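PDB 3L7I: teichoic acid biosynthesis protein F from Staphylococcus epidermidis, which belongs to a teichoic acid biosynthesis family and, in its modelled part, pairs two Rossmann-like domains, each with a parallel sheet, in the GT-B manner. Local coordinates for residues Tyr373-Gln377 with Lys378-Asn382; Phe497-Glu501 with Glu502-Glu506; Gln708-Gly711 with Asp712-Lys716. All coordinates share one frame; numbering follows the deposited sequence.

Contact 1: residues Tyr373-Gln377 with Lys378-Asn382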
# COMPACT_ATOMS: atom_id res chain seq x y z
N TYR A 373 38.44 12.99 24.12
CA TYR A 373 38.48 11.53 24.26
C TYR A 373 39.72 11.02 24.99
O TYR A 373 39.61 10.20 25.91
CB TYR A 373 38.37 10.83 22.91
CG TYR A 373 38.66 9.35 22.95
CD1 TYR A 373 37.79 8.47 23.57
CD2 TYR A 373 39.80 8.83 22.35
CE1 TYR A 373 38.04 7.10 23.61
CE2 TYR A 373 40.07 7.46 22.37
CZ TYR A 373 39.18 6.61 23.00
OH TYR A 373 39.43 5.26 23.02
N GLU A 374 40.89 11.50 24.61
CA GLU A 374 42.10 11.03 25.27
C GLU A 374 42.12 11.40 26.76
O GLU A 374 42.69 10.68 27.60
CB GLU A 374 43.35 11.50 24.52
CG GLU A 374 43.36 11.01 23.08
CD GLU A 374 44.71 11.13 22.38
OE1 GLU A 374 45.57 11.87 22.91
OE2 GLU A 374 44.89 10.50 21.31
N TYR A 375 41.48 12.52 27.11
CA TYR A 375 41.43 12.92 28.50
C TYR A 375 40.51 11.99 29.24
O TYR A 375 40.81 11.55 30.33
CB TYR A 375 40.93 14.35 28.66
CG TYR A 375 40.59 14.69 30.09
CD1 TYR A 375 41.55 15.25 30.95
CD2 TYR A 375 39.33 14.43 30.60
CE1 TYR A 375 41.24 15.55 32.26
CE2 TYR A 375 39.01 14.72 31.91
CZ TYR A 375 39.97 15.28 32.73
OH TYR A 375 39.63 15.57 34.03
N MET A 376 39.37 11.68 28.64
CA MET A 376 38.42 10.80 29.31
C MET A 376 38.92 9.36 29.45
O MET A 376 38.64 8.71 30.44
CB MET A 376 37.05 10.86 28.64
CG MET A 376 36.36 12.17 28.89
SD MET A 376 34.68 12.16 28.32
CE MET A 376 33.83 11.23 29.61
N GLN A 377 39.66 8.88 28.46
CA GLN A 377 40.30 7.59 28.56
C GLN A 377 41.16 7.47 29.84
O GLN A 377 41.12 6.45 30.54
CB GLN A 377 41.18 7.36 27.34
CG GLN A 377 40.41 6.86 26.15
CD GLN A 377 39.82 5.49 26.39
OE1 GLN A 377 40.56 4.50 26.43
NE2 GLN A 377 38.50 5.42 26.55
N LYS A 378 41.92 8.51 30.15
CA LYS A 378 42.79 8.48 31.32
C LYS A 378 42.00 8.46 32.64
O LYS A 378 42.32 7.69 33.54
CB LYS A 378 43.75 9.67 31.27
CG LYS A 378 44.85 9.68 32.32
CD LYS A 378 45.81 10.84 32.08
CE LYS A 378 46.84 11.01 33.21
NZ LYS A 378 47.76 12.15 32.94
N TYR A 379 40.96 9.29 32.74
CA TYR A 379 40.28 9.52 34.02
C TYR A 379 38.92 8.84 34.17
O TYR A 379 38.37 8.81 35.27
CB TYR A 379 40.12 11.02 34.26
CG TYR A 379 41.45 11.72 34.43
CD1 TYR A 379 41.91 12.07 35.68
CD2 TYR A 379 42.24 12.00 33.32
CE1 TYR A 379 43.12 12.69 35.84
CE2 TYR A 379 43.46 12.62 33.48
CZ TYR A 379 43.90 12.96 34.74
OH TYR A 379 45.12 13.58 34.89
N TYR A 380 38.39 8.32 33.07
CA TYR A 380 37.07 7.68 33.10
C TYR A 380 37.02 6.48 32.15
O TYR A 380 36.18 6.44 31.25
CB TYR A 380 35.97 8.68 32.73
CG TYR A 380 35.97 9.91 33.60
CD1 TYR A 380 35.70 9.83 34.95
CD2 TYR A 380 36.26 11.16 33.06
CE1 TYR A 380 35.70 10.95 35.74
CE2 TYR A 380 36.26 12.28 33.84
CZ TYR A 380 35.99 12.17 35.18
OH TYR A 380 35.99 13.30 35.96
N PRO A 381 37.89 5.49 32.40
CA PRO A 381 38.14 4.36 31.49
C PRO A 381 36.92 3.48 31.30
O PRO A 381 36.87 2.75 30.32
CB PRO A 381 39.21 3.55 32.23
CG PRO A 381 39.69 4.42 33.33
CD PRO A 381 38.54 5.28 33.69
N ASN A 382 35.96 3.56 32.22
CA ASN A 382 34.91 2.54 32.25
C ASN A 382 33.59 2.94 31.58
O ASN A 382 32.55 2.35 31.85
CB ASN A 382 34.70 2.02 33.68
CG ASN A 382 36.00 1.54 34.33
OD1 ASN A 382 36.89 0.98 33.66
ND2 ASN A 382 36.13 1.75 35.64
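At the C-terminal end of helix 367-379 the carbonyl oxygens of Tyr375 and Met376 accept bonds from residues four places on: a weak one from Tyr379 N to Tyr375 O, a firmer one from Tyr380 N to Met376 O (2.7 Å, N-H...O angle 141°). Tyr380 is where the chain leaves helical backbone angles, and Pro381 follows at once, its CG 3.7 Å from Gln377 O.

The rings of Tyr375 and Tyr379, four residues apart, form an offset stack. Their planes are 14° apart and their centroids 4.8 Å. CD2 of Tyr379 lies over one face of the Tyr375 ring, near the rim, 3.8 Å from CE1 of Tyr375. The same CD2 edge also meets Tyr375 O in the plane of the Tyr379 ring, at 3.3 Å. Tyr375 has CG anti to its own N (chi1 168°), which sends its ring along the helix toward the C-terminal end, where Tyr379 overlaps part of one face.

Tyr380 adds a third ring. Its CE2 is 4.2 Å from CE2 of Tyr375 and approaches that ring obliquely. Met376 CE packs 4.2 Å from Tyr380 CD2, also obliquely, and links the aromatic cluster to the buried side of the helix. The hydroxyls of Tyr375 and Tyr380 both bond OD1 of Asp712 on helix 706-721. The amide of Gln377 turns the other way, with OE1 bonded to the backbone N of Ser400.

This is the C-terminal end of the helix in a right-handed beta-alpha-beta unit, 354-358, 367-379 and 384-389, of a Rossmann-like domain.

Contact 2: residues Phe497-Glu501 with Glu502-Glu506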
# COMPACT_ATOMS: atom_id res chain seq x y z
N PHE A 497 25.23 31.71 14.56
CA PHE A 497 24.70 30.39 14.81
C PHE A 497 23.37 30.40 15.54
O PHE A 497 22.90 29.35 15.98
CB PHE A 497 25.69 29.56 15.63
CG PHE A 497 26.90 29.11 14.87
CD1 PHE A 497 28.12 28.93 15.52
CD2 PHE A 497 26.82 28.87 13.50
CE1 PHE A 497 29.25 28.50 14.82
CE2 PHE A 497 27.93 28.45 12.79
CZ PHE A 497 29.15 28.26 13.44
N TRP A 498 22.76 31.57 15.69
CA TRP A 498 21.52 31.68 16.45
C TRP A 498 21.68 31.00 17.81
O TRP A 498 20.94 30.06 18.12
CB TRP A 498 20.36 30.98 15.70
CG TRP A 498 20.12 31.35 14.23
CD1 TRP A 498 19.33 32.36 13.75
CD2 TRP A 498 20.67 30.70 13.08
NE1 TRP A 498 19.37 32.39 12.38
CE2 TRP A 498 20.17 31.38 11.94
CE3 TRP A 498 21.54 29.62 12.90
CZ2 TRP A 498 20.51 31.01 10.64
CZ3 TRP A 498 21.87 29.24 11.60
CH2 TRP A 498 21.35 29.94 10.49
N MET A 499 22.66 31.43 18.60
CA MET A 499 22.92 30.76 19.88
C MET A 499 22.62 31.65 21.08
O MET A 499 22.69 32.87 20.97
CB MET A 499 24.38 30.30 19.96
CG MET A 499 24.72 29.13 19.07
SD MET A 499 24.27 27.57 19.84
CE MET A 499 24.60 28.01 21.54
N ASP A 500 22.28 31.06 22.21
CA ASP A 500 22.17 31.83 23.44
C ASP A 500 23.55 31.85 24.07
O ASP A 500 24.29 30.88 23.96
CB ASP A 500 21.19 31.18 24.42
CG ASP A 500 19.82 30.93 23.81
OD1 ASP A 500 19.24 31.86 23.21
OD2 ASP A 500 19.32 29.79 23.95
N GLU A 501 23.92 32.94 24.74
CA GLU A 501 25.21 32.96 25.43
C GLU A 501 25.20 31.90 26.51
O GLU A 501 26.23 31.36 26.89
CB GLU A 501 25.50 34.34 26.02
CG GLU A 501 26.81 34.40 26.81
CD GLU A 501 27.43 35.80 26.84
OE1 GLU A 501 26.67 36.79 27.02
OE2 GLU A 501 28.68 35.90 26.69
N GLU A 502 24.00 31.60 26.99
CA GLU A 502 23.79 30.64 28.05
C GLU A 502 24.29 29.24 27.67
O GLU A 502 24.44 28.38 28.53
CB GLU A 502 22.31 30.59 28.41
CG GLU A 502 21.56 31.90 28.15
CD GLU A 502 20.60 32.27 29.28
OE1 GLU A 502 20.44 31.45 30.22
OE2 GLU A 502 20.01 33.38 29.25
N ARG A 503 24.53 29.01 26.39
CA ARG A 503 24.93 27.69 25.91
C ARG A 503 26.40 27.62 25.49
O ARG A 503 26.93 26.56 25.19
CB ARG A 503 24.04 27.26 24.75
CG ARG A 503 22.91 26.35 25.15
CD ARG A 503 21.79 26.46 24.16
NE ARG A 503 20.97 25.25 24.18
CZ ARG A 503 19.64 25.24 24.03
NH1 ARG A 503 18.98 26.40 23.89
NH2 ARG A 503 18.97 24.09 24.04
N ILE A 504 27.06 28.77 25.47
CA ILE A 504 28.45 28.86 25.07
C ILE A 504 29.39 28.64 26.25
O ILE A 504 29.21 29.23 27.32
CB ILE A 504 28.71 30.23 24.46
CG1 ILE A 504 27.98 30.33 23.13
CG2 ILE A 504 30.20 30.45 24.29
CD1 ILE A 504 27.72 31.74 22.66
N LEU A 505 30.37 27.76 26.08
CA LEU A 505 31.42 27.59 27.09
C LEU A 505 32.70 28.24 26.58
O LEU A 505 33.39 27.67 25.72
CB LEU A 505 31.68 26.12 27.35
CG LEU A 505 30.49 25.21 27.62
CD1 LEU A 505 30.97 23.79 27.83
CD2 LEU A 505 29.78 25.73 28.83
N GLU A 506 33.01 29.43 27.09
CA GLU A 506 34.23 30.12 26.68
C GLU A 506 35.39 29.53 27.41
O GLU A 506 35.73 29.99 28.48
CB GLU A 506 34.15 31.58 27.08
CG GLU A 506 33.95 32.52 25.93
CD GLU A 506 34.50 33.90 26.24
OE1 GLU A 506 35.33 34.04 27.18
OE2 GLU A 506 34.09 34.85 25.54
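Asp500 OD2 sits at the edge of the Arg503 guanidinium, close to its plane, and no group from this ten-residue run lies over either face. The bond from NH1 of Arg503 to OD2 of Asp500 is a weak, long salt bridge of 3.4 Å. The carboxylate and guanidinium planes are 24° apart. The two side chains lie side by side and point the same way. The Arg503 chain is extended from CG to NE, which carries NH1 far enough to meet the short aspartate.

Met499 crosses this arginine at about a right angle. Its chain bends at chi2 and chi3, and CE ends beside CB of Arg503, though the exact closeness is doubtful at this resolution.

The backbone beneath is a short 3-10 turn. Arg503 N bonds Asp500 O at 3.1 Å, and Ile504 N bonds Glu501 O, also at 3.1 Å. CD1 of Ile504 folds back to 3.8 Å from Asp500 O. Glu501 turns its carboxylate elsewhere, to a salt bridge with Arg494.

The turn joins helix 487-496 to strand 504-506, an outermost strand of its parallel sheet. Leu505 and Arg503 bond the backbone of strand 481-484, Met499 packs on Leu482 of that strand, and Ile504 touches Thr490 of the helix.

Contact 3: residues Gln708-Gly711 with Asp712-Lys716; sequences QYIG and DLIHK
Ile710 O takes one firm backbone bond and one weak one. Ile714 N gives the usual helical bond at 2.9 Å, and it is nearly straight. Leu713 N is also 2.9 Å from Ile710 O, but its angle of 115° makes that bond weak. The stronger bond of Leu713 N goes to Tyr709 O.

Two residues earlier, Asp712 N bonds Gln708 O at 2.8 Å. The side chains of the same pair meet by contact alone. OD2 of Asp712 rests 3.5 Å from CG of Gln708, and the amide and carboxylate planes are 54° apart. With CG placed beside its backbone N (chi1 -70°), the Asp712 carboxylate leans back over the preceding turn. Its other oxygen, OD1, takes hydrogen bonds from outside the segments, from Tyr375 and Tyr380.

On the buried side, Ile710 CG2 touches Ile714 CD1 at 4.1 Å. Both isoleucines also pack on Ile440 of strand 438-441, and Leu713 reaches Tyr481. Gly711, buried and without a side chain, bonds His715 N through its O. The His715 ring stacks on that of Tyr380.

Helix 706-721 returns from the C-terminal end to pack on the sheet of the N-terminal of the two modelled Rossmann-like domains, as in the GT-B fold.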
# COMPACT_ATOMS: atom_id res chain seq x y z
N GLN A 708 39.84 18.78 29.81
CA GLN A 708 39.42 18.54 31.18
C GLN A 708 38.02 19.08 31.45
O GLN A 708 37.16 18.36 31.94
CB GLN A 708 40.41 19.19 32.12
CG GLN A 708 39.96 19.19 33.55
CD GLN A 708 41.13 19.44 34.47
OE1 GLN A 708 40.95 19.81 35.64
NE2 GLN A 708 42.34 19.25 33.96
N TYR A 709 37.79 20.35 31.11
CA TYR A 709 36.46 20.94 31.26
C TYR A 709 35.35 20.12 30.59
O TYR A 709 34.36 19.77 31.25
CB TYR A 709 36.41 22.40 30.77
CG TYR A 709 35.20 23.13 31.32
CD1 TYR A 709 35.26 23.80 32.54
CD2 TYR A 709 34.00 23.12 30.63
CE1 TYR A 709 34.15 24.46 33.04
CE2 TYR A 709 32.88 23.78 31.13
CZ TYR A 709 32.96 24.45 32.34
OH TYR A 709 31.84 25.09 32.84
N ILE A 710 35.51 19.79 29.31
CA ILE A 710 34.52 18.94 28.65
C ILE A 710 34.43 17.55 29.29
O ILE A 710 33.35 17.11 29.69
CB ILE A 710 34.72 18.82 27.13
CG1 ILE A 710 34.61 20.20 26.50
CG2 ILE A 710 33.66 17.91 26.54
CD1 ILE A 710 33.28 20.88 26.81
N GLY A 711 35.55 16.85 29.42
CA GLY A 711 35.53 15.53 30.01
C GLY A 711 34.85 15.48 31.38
O GLY A 711 34.11 14.55 31.69
N ASP A 712 35.11 16.48 32.22
CA ASP A 712 34.50 16.51 33.55
C ASP A 712 33.03 16.90 33.44
O ASP A 712 32.21 16.48 34.26
CB ASP A 712 35.23 17.48 34.50
CG ASP A 712 36.63 17.00 34.90
OD1 ASP A 712 36.98 15.83 34.60
OD2 ASP A 712 37.39 17.79 35.51
N LEU A 713 32.70 17.71 32.44
CA LEU A 713 31.30 18.12 32.26
C LEU A 713 30.47 16.90 31.94
O LEU A 713 29.38 16.73 32.49
CB LEU A 713 31.13 19.16 31.15
CG LEU A 713 29.67 19.55 30.92
CD1 LEU A 713 29.21 20.47 32.01
CD2 LEU A 713 29.52 20.22 29.59
N ILE A 714 31.00 16.05 31.06
CA ILE A 714 30.32 14.81 30.65
C ILE A 714 30.20 13.89 31.85
O ILE A 714 29.14 13.32 32.10
CB ILE A 714 31.02 14.09 29.47
CG1 ILE A 714 30.92 14.94 28.21
CG2 ILE A 714 30.36 12.75 29.19
CD1 ILE A 714 31.68 14.37 27.06
N HIS A 715 31.30 13.75 32.59
CA HIS A 715 31.28 12.91 33.77
C HIS A 715 30.22 13.35 34.78
O HIS A 715 29.55 12.51 35.36
CB HIS A 715 32.67 12.86 34.43
CG HIS A 715 32.68 12.17 35.76
ND1 HIS A 715 32.69 10.79 35.88
CD2 HIS A 715 32.68 12.65 37.02
CE1 HIS A 715 32.69 10.47 37.16
NE2 HIS A 715 32.69 11.58 37.87
N LYS A 716 30.06 14.66 34.96
CA LYS A 716 29.09 15.17 35.93
C LYS A 716 27.67 14.98 35.42
O LYS A 716 26.74 14.86 36.20
CB LYS A 716 29.35 16.65 36.24
CG LYS A 716 28.38 17.27 37.26
CD LYS A 716 28.46 18.80 37.25
CE LYS A 716 28.20 19.41 38.63
NZ LYS A 716 26.76 19.44 38.99

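How the contacts relate
Along the chain the contacts come in the order 1, 2, 3. Contacts 1 and 2 belong to the N-terminal of the two modelled Rossmann-like domains, on helix 367-379 and at edge strand 504-506. Their centres are about 26 Å apart and they do not touch. Contact 3, on helix 706-721 near the C-terminus, touches both. Its centre is about 10 Å from that of contact 1, where Met376 CG lies 3.6 Å from Gly711 CA. It is about 18 Å from that of contact 2, where Leu505 CD1 packs 3.8 Å from Tyr709 CE2. The late helix thus ties two separate parts of the seven-stranded domain to the chain's C-terminal end.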